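PDB 3MT1: putative carboxynorspermidine decarboxylase protein from Sinorhizobium meliloti, which probably catalyses the pyridoxal 5'-phosphate-dependent decarboxylation of carboxynorspermidine and carboxyspermidine to norspermidine and spermidine. Local coordinates for residues A214-F219 with I227-G232. Residues are numbered along the deposited sequence; the frame is centred on the assembly and turned at random.
Sequences ARLRAF and IYLEPG. With SO4 (sulfate ion), chain D.
Leu-216 and Phe-219 pack on Ile-227 and Leu-229 in a buried contact of apolar side chains between a helix of the (beta/alpha)8 (TIM) barrel, the fold of this decarboxylase family, and the strand that follows it. Helix 209-223 leads into strand 226-229, the eighth and last of the parallel barrel, so this is the closing half of a beta-alpha-beta unit that starts at strand 193-195. The axes of segment 214-219 and strand 227-229 come within 10.2 Å and run at 141°, roughly antiparallel, as expected when the chain turns back from helix to strand. Ile-227 does most of the work: with CG1 anti to its carbonyl carbon (chi1 -68°), it sends CD1 into the angle between the two helix residues, 3.7 Å from CD1 of Phe-219. The same methyl lies 3.4 Å from O of Leu-216. Two residues further along the strand, Leu-229 meets Leu-216 tip to tip, CD1 of Leu-229 4.1 Å from CD1 of Leu-216, and both also touch Val-24 of helix 11-28; Phe-219 also packs against helix 170-190. Past the strand end lies a sulfate, probably from the crystallisation liquor, also bound by Gly-199 N, Glu-233 N and Tyr-324 OH, a setting consistent with the cofactor's phosphate site in this family. Here Gly-232 N donates to sulfate O3 over 3.1 Å, with an N-H...O angle of 147°.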
ATOM      1  N   ALA B 214      36.580   7.207 -10.348  1.00 56.04           N
ATOM      2  CA  ALA B 214      37.636   6.977 -11.333  1.00 57.91           C
ATOM      3  C   ALA B 214      37.178   5.964 -12.375  1.00 57.60           C
ATOM      4  O   ALA B 214      37.515   6.060 -13.549  1.00 59.01           O
ATOM      5  CB  ALA B 214      38.879   6.492 -10.642  1.00 59.91           C
ATOM      6  N   ARG B 215      36.398   4.990 -11.936  1.00 56.86           N
ATOM      7  CA  ARG B 215      35.859   3.994 -12.841  1.00 56.93           C
ATOM      8  C   ARG B 215      34.774   4.623 -13.740  1.00 55.34           C
ATOM      9  O   ARG B 215      34.641   4.245 -14.912  1.00 55.46           O
ATOM     10  CB  ARG B 215      35.323   2.790 -12.045  1.00 56.26           C
ATOM     11  CG  ARG B 215      34.695   1.710 -12.894  1.00 56.72           C
ATOM     12  CD  ARG B 215      35.741   0.987 -13.761  1.00 59.78           C
ATOM     13  NE  ARG B 215      35.155  -0.031 -14.651  1.00 60.72           N
ATOM     14  CZ  ARG B 215      34.862   0.175 -15.938  1.00 60.46           C
ATOM     15  NH1 ARG B 215      35.077   1.358 -16.498  1.00 59.40           N
ATOM     16  NH2 ARG B 215      34.350  -0.800 -16.668  1.00 61.43           N
ATOM     17  N   LEU B 216      34.012   5.571 -13.178  1.00 53.65           N
ATOM     18  CA  LEU B 216      33.026   6.336 -13.920  1.00 52.17           C
ATOM     19  C   LEU B 216      33.717   7.179 -14.998  1.00 54.21           C
ATOM     20  O   LEU B 216      33.305   7.165 -16.165  1.00 53.91           O
ATOM     21  CB  LEU B 216      32.163   7.196 -12.972  1.00 50.39           C
ATOM     22  CG  LEU B 216      31.153   6.484 -12.026  1.00 47.78           C
ATOM     23  CD1 LEU B 216      30.381   7.420 -11.123  1.00 45.14           C
ATOM     24  CD2 LEU B 216      30.182   5.632 -12.781  1.00 44.72           C
ATOM     25  N   ARG B 217      34.790   7.875 -14.613  1.00 56.58           N
ATOM     26  CA  ARG B 217      35.573   8.665 -15.557  1.00 58.72           C
ATOM     27  C   ARG B 217      35.999   7.854 -16.782  1.00 59.77           C
ATOM     28  O   ARG B 217      35.846   8.303 -17.922  1.00 59.62           O
ATOM     29  CB  ARG B 217      36.809   9.263 -14.880  1.00 60.95           C
ATOM     30  CG  ARG B 217      36.601  10.652 -14.278  1.00 62.33           C
ATOM     31  CD  ARG B 217      37.655  11.674 -14.740  1.00 65.51           C
ATOM     32  NE  ARG B 217      37.403  12.982 -14.134  1.00 68.16           N
ATOM     33  CZ  ARG B 217      36.578  13.908 -14.625  1.00 70.13           C
ATOM     34  NH1 ARG B 217      35.911  13.699 -15.751  1.00 70.08           N
ATOM     35  NH2 ARG B 217      36.403  15.056 -13.985  1.00 72.53           N
ATOM     36  N   ALA B 218      36.527   6.660 -16.532  1.00 61.09           N
ATOM     37  CA  ALA B 218      37.115   5.832 -17.588  1.00 62.98           C
ATOM     38  C   ALA B 218      36.061   5.308 -18.583  1.00 62.10           C
ATOM     39  O   ALA B 218      36.306   5.208 -19.790  1.00 63.02           O
ATOM     40  CB  ALA B 218      37.911   4.699 -16.982  1.00 64.26           C
ATOM     41  N   PHE B 219      34.885   4.980 -18.077  1.00 60.23           N
ATOM     42  CA  PHE B 219      33.809   4.573 -18.946  1.00 59.54           C
ATOM     43  C   PHE B 219      33.387   5.757 -19.810  1.00 59.61           C
ATOM     44  O   PHE B 219      33.212   5.617 -21.011  1.00 60.89           O
ATOM     45  CB  PHE B 219      32.624   4.082 -18.131  1.00 57.54           C
ATOM     46  CG  PHE B 219      31.492   3.597 -18.964  1.00 55.63           C
ATOM     47  CD1 PHE B 219      30.534   4.487 -19.439  1.00 52.97           C
ATOM     48  CD2 PHE B 219      31.376   2.242 -19.273  1.00 55.40           C
ATOM     49  CE1 PHE B 219      29.482   4.034 -20.220  1.00 52.00           C
ATOM     50  CE2 PHE B 219      30.334   1.774 -20.057  1.00 53.28           C
ATOM     51  CZ  PHE B 219      29.381   2.669 -20.534  1.00 53.18           C
ATOM     52  N   ILE B 227      27.518  10.361 -18.363  1.00 45.54           N
ATOM     53  CA  ILE B 227      26.938   9.373 -17.489  1.00 44.33           C
ATOM     54  C   ILE B 227      25.894  10.013 -16.596  1.00 42.61           C
ATOM     55  O   ILE B 227      26.083  11.112 -16.071  1.00 42.03           O
ATOM     56  CB  ILE B 227      28.002   8.624 -16.651  1.00 45.72           C
ATOM     57  CG1 ILE B 227      28.866   7.742 -17.551  1.00 46.60           C
ATOM     58  CG2 ILE B 227      27.334   7.711 -15.592  1.00 45.75           C
ATOM     59  CD1 ILE B 227      29.996   7.072 -16.808  1.00 49.10           C
ATOM     60  N   TYR B 228      24.778   9.308 -16.475  1.00 41.67           N
ATOM     61  CA  TYR B 228      23.745   9.567 -15.462  1.00 40.38           C
ATOM     62  C   TYR B 228      23.691   8.454 -14.423  1.00 39.95           C
ATOM     63  O   TYR B 228      23.758   7.270 -14.751  1.00 40.79           O
ATOM     64  CB  TYR B 228      22.388   9.740 -16.108  1.00 38.81           C
ATOM     65  CG  TYR B 228      22.330  11.016 -16.875  1.00 39.70           C
ATOM     66  CD1 TYR B 228      21.936  12.210 -16.261  1.00 37.60           C
ATOM     67  CD2 TYR B 228      22.687  11.040 -18.212  1.00 38.62           C
ATOM     68  CE1 TYR B 228      21.880  13.399 -16.977  1.00 36.63           C
ATOM     69  CE2 TYR B 228      22.640  12.217 -18.937  1.00 39.26           C
ATOM     70  CZ  TYR B 228      22.250  13.393 -18.326  1.00 38.33           C
ATOM     71  OH  TYR B 228      22.245  14.551 -19.084  1.00 34.20           O
ATOM     72  N   LEU B 229      23.604   8.857 -13.169  1.00 39.47           N
ATOM     73  CA  LEU B 229      23.314   7.957 -12.099  1.00 39.21           C
ATOM     74  C   LEU B 229      21.899   8.290 -11.666  1.00 38.94           C
ATOM     75  O   LEU B 229      21.487   9.457 -11.744  1.00 38.14           O
ATOM     76  CB  LEU B 229      24.288   8.182 -10.968  1.00 39.21           C
ATOM     77  CG  LEU B 229      25.753   7.804 -11.179  1.00 40.60           C
ATOM     78  CD1 LEU B 229      26.553   8.272  -9.998  1.00 40.10           C
ATOM     79  CD2 LEU B 229      25.958   6.300 -11.376  1.00 39.71           C
ATOM     80  N   GLU B 230      21.154   7.270 -11.222  1.00 39.12           N
ATOM     81  CA  GLU B 230      19.778   7.462 -10.726  1.00 38.79           C
ATOM     82  C   GLU B 230      19.655   7.043  -9.266  1.00 38.31           C
ATOM     83  O   GLU B 230      18.944   6.096  -8.939  1.00 38.81           O
ATOM     84  CB  GLU B 230      18.817   6.619 -11.535  1.00 38.68           C
ATOM     85  CG  GLU B 230      18.536   7.068 -12.948  1.00 43.47           C
ATOM     86  CD  GLU B 230      17.749   6.007 -13.742  1.00 51.88           C
ATOM     87  OE1 GLU B 230      16.885   5.291 -13.153  1.00 54.61           O
ATOM     88  OE2 GLU B 230      17.995   5.877 -14.969  1.00 57.23           O
ATOM     89  N   PRO B 231      20.363   7.720  -8.362  1.00 38.13           N
ATOM     90  CA  PRO B 231      20.248   7.157  -7.008  1.00 37.64           C
ATOM     91  C   PRO B 231      18.879   7.349  -6.359  1.00 37.22           C
ATOM     92  O   PRO B 231      18.444   8.485  -6.150  1.00 36.73           O
ATOM     93  CB  PRO B 231      21.273   7.968  -6.228  1.00 39.00           C
ATOM     94  CG  PRO B 231      21.367   9.315  -7.022  1.00 37.01           C
ATOM     95  CD  PRO B 231      21.300   8.865  -8.431  1.00 37.12           C
ATOM     96  N   GLY B 232      18.226   6.247  -5.997  1.00 37.11           N
ATOM     97  CA  GLY B 232      17.037   6.308  -5.138  1.00 36.78           C
ATOM     98  C   GLY B 232      17.431   6.185  -3.676  1.00 37.56           C
ATOM     99  O   GLY B 232      17.734   7.171  -2.985  1.00 38.37           O
TER
HETATM  100  S   SO4 D 401      17.215   2.525  -6.006  1.00 50.97           S
HETATM  101  O1  SO4 D 401      17.540   1.115  -5.845  1.00 51.75           O
HETATM  102  O2  SO4 D 401      16.442   3.010  -4.876  1.00 49.24           O
HETATM  103  O3  SO4 D 401      18.513   3.209  -6.049  1.00 53.90           O
HETATM  104  O4  SO4 D 401      16.500   2.772  -7.266  1.00 51.95           O